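PDB 3LID: putative sensory box/GGDEF family protein from Vibrio parahaemolyticus, which probably makes the second messenger cyclic di-GMP from GTP through its GGDEF domain, the chain described being the extracellular sensor domain, of PDC fold. Local coordinates for residues Ala122-Asn127 / Arg164-Leu168; Pro185-Phe189 / Arg275-Asp279; Met225-Ile229 / His246-Phe250. One frame throughout, in Å; residues are numbered along the deposited sequence.

Contact 1: residues Ala122-Asn127 / Arg164-Leu168; sequences AQSLDN and RQGYL
Arg-164 reaches from its strand to the end of helix 117-124 and gives hydrogen bonds to three oxygens there. Arg-164 NH1 bonds Gln-123 O at 3.0 Å, and Arg-164 NH2 bonds Leu-125 O at 2.7 Å. A side-on pair closes the grip: NE (2.9 Å) and NH2 (3.0 Å) of Arg-164 both meet Asn-127 OD1. NE lies almost on the line of that C=O bond, whereas NH2 stands above the amide plane, and the amide and guanidinium planes are 64° apart. The arginine chain bends at chi3 (-71°), which swings the guanidinium edge toward these acceptors. NH1 also bonds the hydroxyl of Tyr-167, three residues on in the same strand, so all three nitrogens have partners and the group is held against rotation.

Apolar contact is smaller: Ala-122 CB touches Tyr-167 CD1 at 3.8 Å. Gln-123 CG comes against Tyr-167 OH in van der Waals contact at 3.5 Å, and Phe-119 meets the tyrosine ring edge-to-face.

Two waters bridge the margins, one between Gln-123 NE2 and Tyr-167 OH, the other between Asn-127 ND2 and Arg-164 N. Next in the strand, Gln-165 and Gly-166 form a classic beta bulge opposite Ile-158. Arg-164 thus ties the C-terminal end of helix 117-124 to the seven-stranded antiparallel sheet of the PDC sensor domain.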
loop_
_atom_site.group_PDB
_atom_site.type_symbol
_atom_site.label_atom_id
_atom_site.label_comp_id
_atom_site.label_asym_id
_atom_site.label_seq_id
_atom_site.Cartn_x
_atom_site.Cartn_y
_atom_site.Cartn_z
ATOM N N ALA A 122 3.739 -13.855 -11.066
ATOM C CA ALA A 122 2.605 -14.715 -10.612
ATOM C C ALA A 122 2.712 -16.105 -11.302
ATOM O O ALA A 122 2.371 -17.101 -10.700
ATOM C CB ALA A 122 1.268 -14.043 -11.031
ATOM N N GLN A 123 3.138 -16.137 -12.546
ATOM C CA GLN A 123 3.198 -17.417 -13.266
ATOM C C GLN A 123 4.190 -18.347 -12.613
ATOM O O GLN A 123 4.025 -19.557 -12.658
ATOM C CB GLN A 123 3.695 -17.179 -14.689
ATOM C CG GLN A 123 2.712 -16.460 -15.586
ATOM C CD GLN A 123 3.186 -16.393 -17.038
ATOM O OE1 GLN A 123 4.082 -15.606 -17.369
ATOM N NE2 GLN A 123 2.576 -17.199 -17.899
ATOM N N SER A 124 5.286 -17.768 -12.091
ATOM C CA SER A 124 6.296 -18.526 -11.349
ATOM C C SER A 124 5.868 -19.149 -10.022
ATOM O O SER A 124 6.534 -20.068 -9.496
ATOM C CB SER A 124 7.537 -17.633 -11.126
ATOM O OG SER A 124 7.443 -16.892 -9.931
ATOM N N LEU A 125 4.735 -18.731 -9.464
ATOM C CA LEU A 125 4.217 -19.243 -8.207
ATOM C C LEU A 125 3.639 -20.649 -8.374
ATOM O O LEU A 125 3.300 -21.056 -9.494
ATOM C CB LEU A 125 3.178 -18.312 -7.601
ATOM C CG LEU A 125 3.675 -16.857 -7.374
ATOM C CD1 LEU A 125 2.387 -16.036 -6.901
ATOM C CD2 LEU A 125 4.767 -16.831 -6.255
ATOM N N ASP A 126 3.535 -21.365 -7.278
ATOM C CA ASP A 126 2.845 -22.668 -7.301
ATOM C C ASP A 126 1.343 -22.486 -7.277
ATOM O O ASP A 126 0.852 -21.452 -6.882
ATOM C CB ASP A 126 3.239 -23.502 -6.083
ATOM C CG ASP A 126 4.702 -23.925 -6.127
ATOM O OD1 ASP A 126 5.310 -24.024 -7.196
ATOM O OD2 ASP A 126 5.246 -24.153 -5.054
ATOM N N ASN A 127 0.595 -23.529 -7.656
ATOM C CA ASN A 127 -0.867 -23.470 -7.500
ATOM C C ASN A 127 -1.242 -23.219 -6.054
ATOM O O ASN A 127 -0.709 -23.876 -5.183
ATOM C CB ASN A 127 -1.567 -24.774 -7.983
ATOM C CG ASN A 127 -1.431 -25.005 -9.492
ATOM O OD1 ASN A 127 -1.230 -24.074 -10.247
ATOM N ND2 ASN A 127 -1.657 -26.272 -9.938
ATOM N N ARG A 164 -4.070 -25.451 -13.511
ATOM C CA ARG A 164 -4.148 -23.991 -13.297
ATOM C C ARG A 164 -5.175 -23.378 -14.235
ATOM O O ARG A 164 -5.177 -23.638 -15.472
ATOM C CB ARG A 164 -2.776 -23.370 -13.559
ATOM C CG ARG A 164 -2.793 -21.873 -13.105
ATOM C CD ARG A 164 -1.344 -21.316 -13.196
ATOM N NE ARG A 164 -0.612 -21.974 -12.106
ATOM C CZ ARG A 164 0.621 -21.646 -11.754
ATOM N NH1 ARG A 164 1.251 -20.653 -12.345
ATOM N NH2 ARG A 164 1.188 -22.283 -10.723
ATOM N N GLN A 165 -6.097 -22.592 -13.662
ATOM C CA GLN A 165 -7.128 -21.859 -14.427
ATOM C C GLN A 165 -6.776 -20.393 -14.698
ATOM O O GLN A 165 -7.307 -19.755 -15.607
ATOM C CB GLN A 165 -8.466 -21.909 -13.666
ATOM C CG GLN A 165 -8.914 -23.392 -13.434
ATOM C CD GLN A 165 -9.085 -24.131 -14.808
ATOM O OE1 GLN A 165 -9.911 -23.708 -15.615
ATOM N NE2 GLN A 165 -8.353 -25.224 -15.034
ATOM N N GLY A 166 -5.875 -19.875 -13.887
ATOM C CA GLY A 166 -5.588 -18.424 -13.973
ATOM C C GLY A 166 -5.043 -17.946 -12.610
ATOM O O GLY A 166 -4.578 -18.706 -11.797
ATOM N N TYR A 167 -5.203 -16.642 -12.410
ATOM C CA TYR A 167 -4.593 -15.983 -11.246
ATOM C C TYR A 167 -5.588 -15.068 -10.625
ATOM O O TYR A 167 -6.195 -14.246 -11.308
ATOM C CB TYR A 167 -3.379 -15.136 -11.716
ATOM C CG TYR A 167 -2.385 -16.033 -12.435
ATOM C CD1 TYR A 167 -1.368 -16.674 -11.712
ATOM C CD2 TYR A 167 -2.475 -16.235 -13.807
ATOM C CE1 TYR A 167 -0.476 -17.572 -12.365
ATOM C CE2 TYR A 167 -1.614 -17.137 -14.474
ATOM C CZ TYR A 167 -0.612 -17.787 -13.718
ATOM O OH TYR A 167 0.234 -18.644 -14.357
ATOM N N LEU A 168 -5.732 -15.180 -9.305
ATOM C CA LEU A 168 -6.439 -14.133 -8.547
ATOM C C LEU A 168 -5.444 -13.015 -8.261
ATOM O O LEU A 168 -4.342 -13.293 -7.808
ATOM C CB LEU A 168 -6.892 -14.743 -7.232
ATOM C CG LEU A 168 -7.517 -13.767 -6.258
ATOM C CD1 LEU A 168 -8.875 -13.302 -6.829
ATOM C CD2 LEU A 168 -7.782 -14.464 -4.882
HETATM O O HOH W 1 0.213 -18.930 -16.907
HETATM O O HOH W 2 -1.220 -26.680 -13.117
#

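Contact 2: residues Pro185-Phe189 / Arg275-Asp279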
loop_
_atom_site.group_PDB
_atom_site.type_symbol
_atom_site.label_atom_id
_atom_site.label_comp_id
_atom_site.label_asym_id
_atom_site.label_seq_id
_atom_site.Cartn_x
_atom_site.Cartn_y
_atom_site.Cartn_z
ATOM N N PRO A 185 -4.360 12.243 14.815
ATOM C CA PRO A 185 -4.869 13.523 15.250
ATOM C C PRO A 185 -4.432 13.766 16.704
ATOM O O PRO A 185 -4.170 14.907 17.076
ATOM C CB PRO A 185 -6.397 13.373 15.118
ATOM C CG PRO A 185 -6.678 11.827 15.299
ATOM C CD PRO A 185 -5.392 11.176 14.683
ATOM N N VAL A 186 -4.298 12.718 17.501
ATOM C CA VAL A 186 -3.987 12.943 18.889
ATOM C C VAL A 186 -2.564 13.465 19.063
ATOM O O VAL A 186 -2.361 14.477 19.761
ATOM C CB VAL A 186 -4.278 11.754 19.778
ATOM C CG1 VAL A 186 -4.076 12.178 21.202
ATOM C CG2 VAL A 186 -5.770 11.313 19.600
ATOM N N ARG A 187 -1.578 12.838 18.406
ATOM C CA ARG A 187 -0.200 13.351 18.492
ATOM C C ARG A 187 0.163 14.386 17.425
ATOM O O ARG A 187 1.229 14.951 17.503
ATOM C CB ARG A 187 0.839 12.227 18.498
ATOM C CG ARG A 187 0.687 11.247 19.627
ATOM C CD ARG A 187 1.894 10.275 19.615
ATOM N NE ARG A 187 1.883 9.153 20.572
ATOM C CZ ARG A 187 2.341 9.278 21.811
ATOM N NH1 ARG A 187 2.770 10.472 22.252
ATOM N NH2 ARG A 187 2.352 8.265 22.633
ATOM N N ASP A 188 -0.726 14.606 16.453
ATOM C CA ASP A 188 -0.522 15.544 15.345
ATOM C C ASP A 188 0.792 15.249 14.660
ATOM O O ASP A 188 1.636 16.128 14.497
ATOM C CB ASP A 188 -0.601 17.019 15.822
ATOM C CG ASP A 188 -0.476 18.018 14.683
ATOM O OD1 ASP A 188 -1.075 17.763 13.621
ATOM O OD2 ASP A 188 0.210 19.072 14.831
ATOM N N PHE A 189 0.972 14.007 14.215
ATOM C CA PHE A 189 2.110 13.709 13.412
ATOM C C PHE A 189 1.658 13.146 12.017
ATOM O O PHE A 189 0.687 12.395 11.966
ATOM C CB PHE A 189 2.887 12.569 14.046
ATOM C CG PHE A 189 3.753 12.960 15.199
ATOM C CD1 PHE A 189 4.648 14.025 15.104
ATOM C CD2 PHE A 189 3.707 12.204 16.366
ATOM C CE1 PHE A 189 5.517 14.310 16.208
ATOM C CE2 PHE A 189 4.564 12.514 17.482
ATOM C CZ PHE A 189 5.459 13.524 17.371
ATOM N N ARG A 275 4.846 22.786 18.442
ATOM C CA ARG A 275 4.307 21.803 19.416
ATOM C C ARG A 275 4.728 22.106 20.858
ATOM O O ARG A 275 4.335 21.390 21.800
ATOM C CB ARG A 275 4.664 20.345 19.104
ATOM C CG ARG A 275 4.882 20.073 17.656
ATOM C CD ARG A 275 5.447 18.612 17.498
ATOM N NE ARG A 275 4.951 17.620 18.439
ATOM C CZ ARG A 275 3.905 16.834 18.176
ATOM N NH1 ARG A 275 3.239 16.998 17.028
ATOM N NH2 ARG A 275 3.527 15.913 19.054
ATOM N N ALA A 276 5.542 23.142 21.049
ATOM C CA ALA A 276 5.765 23.614 22.408
ATOM C C ALA A 276 4.397 24.086 22.934
ATOM O O ALA A 276 4.020 23.845 24.081
ATOM C CB ALA A 276 6.807 24.763 22.441
ATOM N N THR A 277 3.627 24.722 22.064
ATOM C CA THR A 277 2.362 25.264 22.506
ATOM C C THR A 277 1.303 24.169 22.830
ATOM O O THR A 277 0.431 24.392 23.655
ATOM C CB THR A 277 1.858 26.362 21.540
ATOM O OG1 THR A 277 1.953 25.899 20.193
ATOM C CG2 THR A 277 2.728 27.620 21.672
ATOM N N ARG A 278 1.454 22.972 22.256
ATOM C CA ARG A 278 0.383 21.953 22.262
ATOM C C ARG A 278 -0.456 21.825 23.526
ATOM O O ARG A 278 0.078 21.589 24.601
ATOM C CB ARG A 278 0.956 20.578 21.909
ATOM C CG ARG A 278 1.193 20.403 20.436
ATOM C CD ARG A 278 1.778 19.037 20.094
ATOM N NE ARG A 278 1.000 17.901 20.597
ATOM C CZ ARG A 278 -0.147 17.473 20.076
ATOM N NH1 ARG A 278 -0.703 18.115 19.067
ATOM N NH2 ARG A 278 -0.756 16.409 20.598
ATOM N N ASP A 279 -1.779 21.937 23.382
ATOM C CA ASP A 279 -2.699 21.796 24.521
ATOM C C ASP A 279 -3.904 21.021 23.997
ATOM O O ASP A 279 -4.287 21.104 22.799
ATOM C CB ASP A 279 -3.069 23.197 25.078
ATOM C CG ASP A 279 -3.932 23.167 26.396
ATOM O OD1 ASP A 279 -3.441 23.629 27.496
ATOM O OD2 ASP A 279 -5.120 22.765 26.301
HETATM O O HOH W 3 3.478 19.167 14.660
#
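Arg-275 meets the 185-189 turn with its guanidinium, end-on to one carbonyl: NH1 and NH2 of Arg-275 each lie 2.9 Å from Arg-187 O, and this oxygen sits in the guanidinium plane. A weak bond runs from the same NH1 to Asp-188 O. One face of the group lies flat on the Phe-189 ring, planes 7° apart and centres 4.1 Å apart, an off-centre cation-pi stack. Against the opposite face packs Arg-278 CD, 3.6 Å above the plane. A bend at chi3 (54°) turns the Arg-278 guanidinium toward Val-186 O, which Arg-278 NH2 bonds at 2.6 Å, while Arg-278 NH1 passes 3.4 Å from Asp-188 CB.

Further out, a water links Arg-275 NH1 to Asp-188 OD2; the other carboxylate oxygen, OD1, is bonded to Tyr-183 OH. Glu-18 of helix 9-45 forms a salt bridge with Arg-275 NH2, and Phe-189 touches Ala-19, Ile-265 and Leu-267. Asp-188 and Phe-189 form a G1 beta bulge opposite Ser-184, consistent with the tight turn that presents these carbonyls.

Two cationic side chains thus hold a turn mainly through its backbone oxygens. Glu-18, together with the nearby but not directly paired Asp-188, would be expected to offset part of their charge.

Contact 3: residues Met225-Ile229 / His246-Phe250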
loop_
_atom_site.group_PDB
_atom_site.type_symbol
_atom_site.label_atom_id
_atom_site.label_comp_id
_atom_site.label_asym_id
_atom_site.label_seq_id
_atom_site.Cartn_x
_atom_site.Cartn_y
_atom_site.Cartn_z
ATOM N N MET A 225 18.424 13.650 0.305
ATOM C CA MET A 225 17.955 14.682 1.211
ATOM C C MET A 225 18.677 14.707 2.596
ATOM O O MET A 225 19.004 15.787 3.121
ATOM C CB MET A 225 16.442 14.545 1.393
ATOM C CG MET A 225 15.666 14.928 0.093
ATOM S SD MET A 225 14.038 14.066 0.212
ATOM C CE MET A 225 13.200 15.040 1.343
ATOM N N TYR A 226 18.925 13.524 3.131
ATOM C CA TYR A 226 19.474 13.300 4.470
ATOM C C TYR A 226 20.523 12.223 4.423
ATOM O O TYR A 226 20.402 11.149 5.023
ATOM C CB TYR A 226 18.356 12.924 5.471
ATOM C CG TYR A 226 17.218 13.901 5.519
ATOM C CD1 TYR A 226 17.389 15.210 6.014
ATOM C CD2 TYR A 226 15.970 13.554 5.066
ATOM C CE1 TYR A 226 16.339 16.113 6.090
ATOM C CE2 TYR A 226 14.906 14.451 5.186
ATOM C CZ TYR A 226 15.107 15.749 5.694
ATOM O OH TYR A 226 14.062 16.668 5.800
ATOM N N PRO A 227 21.650 12.505 3.778
ATOM C CA PRO A 227 22.652 11.475 3.538
ATOM C C PRO A 227 23.237 10.844 4.805
ATOM O O PRO A 227 23.577 9.674 4.797
ATOM C CB PRO A 227 23.754 12.213 2.736
ATOM C CG PRO A 227 23.324 13.643 2.686
ATOM C CD PRO A 227 21.943 13.813 3.162
ATOM N N ASP A 228 23.304 11.619 5.887
ATOM C CA ASP A 228 23.849 11.079 7.122
ATOM C C ASP A 228 22.836 10.423 7.967
ATOM O O ASP A 228 23.218 9.727 8.890
ATOM C CB ASP A 228 24.538 12.189 7.908
ATOM C CG ASP A 228 25.717 12.639 7.170
ATOM O OD1 ASP A 228 26.500 11.714 6.841
ATOM O OD2 ASP A 228 25.787 13.829 6.792
ATOM N N ILE A 229 21.558 10.641 7.667
ATOM C CA ILE A 229 20.461 9.999 8.447
ATOM C C ILE A 229 20.011 8.691 7.772
ATOM O O ILE A 229 19.668 7.719 8.456
ATOM C CB ILE A 229 19.307 10.955 8.738
ATOM C CG1 ILE A 229 19.795 12.231 9.527
ATOM C CG2 ILE A 229 18.160 10.250 9.473
ATOM C CD1 ILE A 229 18.780 13.205 9.672
ATOM N N HIS A 246 16.289 19.663 11.005
ATOM C CA HIS A 246 15.173 18.711 10.959
ATOM C C HIS A 246 15.424 17.669 12.024
ATOM O O HIS A 246 16.554 17.151 12.181
ATOM C CB HIS A 246 15.095 18.032 9.563
ATOM C CG HIS A 246 14.346 18.848 8.557
ATOM N ND1 HIS A 246 14.902 19.935 7.903
ATOM C CD2 HIS A 246 13.065 18.763 8.117
ATOM C CE1 HIS A 246 13.994 20.494 7.124
ATOM N NE2 HIS A 246 12.863 19.821 7.256
ATOM N N LEU A 247 14.349 17.287 12.698
ATOM C CA LEU A 247 14.338 16.084 13.529
ATOM C C LEU A 247 13.651 14.994 12.694
ATOM O O LEU A 247 12.577 15.255 12.162
ATOM C CB LEU A 247 13.422 16.316 14.706
ATOM C CG LEU A 247 13.100 15.024 15.469
ATOM C CD1 LEU A 247 14.351 14.320 16.087
ATOM C CD2 LEU A 247 12.017 15.319 16.537
ATOM N N ILE A 248 14.315 13.878 12.496
ATOM C CA ILE A 248 13.679 12.780 11.754
ATOM C C ILE A 248 13.638 11.595 12.731
ATOM O O ILE A 248 14.698 11.142 13.259
ATOM C CB ILE A 248 14.522 12.388 10.569
ATOM C CG1 ILE A 248 14.630 13.581 9.603
ATOM C CG2 ILE A 248 13.852 11.189 9.820
ATOM C CD1 ILE A 248 15.505 13.270 8.556
ATOM N N ALA A 249 12.426 11.071 12.957
ATOM C CA ALA A 249 12.258 9.857 13.679
ATOM C C ALA A 249 11.863 8.775 12.650
ATOM O O ALA A 249 11.176 9.112 11.677
ATOM C CB ALA A 249 11.172 9.995 14.747
ATOM N N PHE A 250 12.406 7.583 12.827
ATOM C CA PHE A 250 12.252 6.566 11.777
ATOM C C PHE A 250 12.071 5.193 12.385
ATOM O O PHE A 250 12.510 4.869 13.531
ATOM C CB PHE A 250 13.497 6.569 10.860
ATOM C CG PHE A 250 14.841 6.557 11.651
ATOM C CD1 PHE A 250 15.414 5.369 12.090
ATOM C CD2 PHE A 250 15.490 7.782 11.934
ATOM C CE1 PHE A 250 16.630 5.392 12.845
ATOM C CE2 PHE A 250 16.678 7.797 12.669
ATOM C CZ PHE A 250 17.221 6.627 13.113
#
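Tyr-226 lays its ring over the end of Ile-248. The bond from CA to CB of this isoleucine is directed from strand 246-254 toward the 225-229 segment. Ile-248 CG1 is anti to the carbonyl carbon and approaches Ile-229 CD1 at 4.2 Å. The chain then runs on extended (chi2 175°), carrying the terminal methyl out to the tyrosine. Ile-248 CD1 is the atom that makes the contact: it sits 3.4 Å from the centroid of the Tyr-226 ring and only 8° off the ring normal, a CH-pi contact over the middle of the face. All six ring carbons lie within 3.9 Å of Ile-248 CD1. The same methyl, Ile-248 CD1, meets Ile-229 CD1 at 3.5 Å, a tight fit for two carbons, so the tip of Ile-248 fits the corner formed by the tyrosine face and Ile-229. The opposite face of the tyrosine ring is covered toward its rim by Met-225 CB.

On one flank of Ile-248, the tyrosine hydroxyl lies over a face of the His-246 ring, the two ring planes being 56° apart. The polar partner of that hydroxyl is Asp-266 on strand 260-268, to which it is hydrogen-bonded. On the other flank, Ile-229 CG2 approaches Phe-250 CE2 at 4.3 Å.

His-246, Ile-248 and Phe-250 follow the two-residue repeat of a beta strand and so meet the segment from the same face of the sheet, while Leu-247 and Ala-249 turn their side chains to helix 9-45. This is a largely hydrophobic layer between the antiparallel sheet and the loop that covers it, between helices 222-225 and 230-234 of the PDC sensor domain.

Both segments of contact 1 precede the other two contacts in the sequence, and those of contact 3 fall between the two of contact 2. Contact 1 belongs to the seven-stranded sheet, through strand 163-173. Contacts 2 and 3 lie at the six-stranded sheet on the other side of the chain's centre; their centres are about 21 Å apart, against 48 Å and 41 Å from the centre of contact 1. Helix 9-45 borders both contact 2 and the strand of contact 3. The contacts therefore sample both sheets of the elongated sensor domain, consistent with two PDC-type subdomains along one long helix.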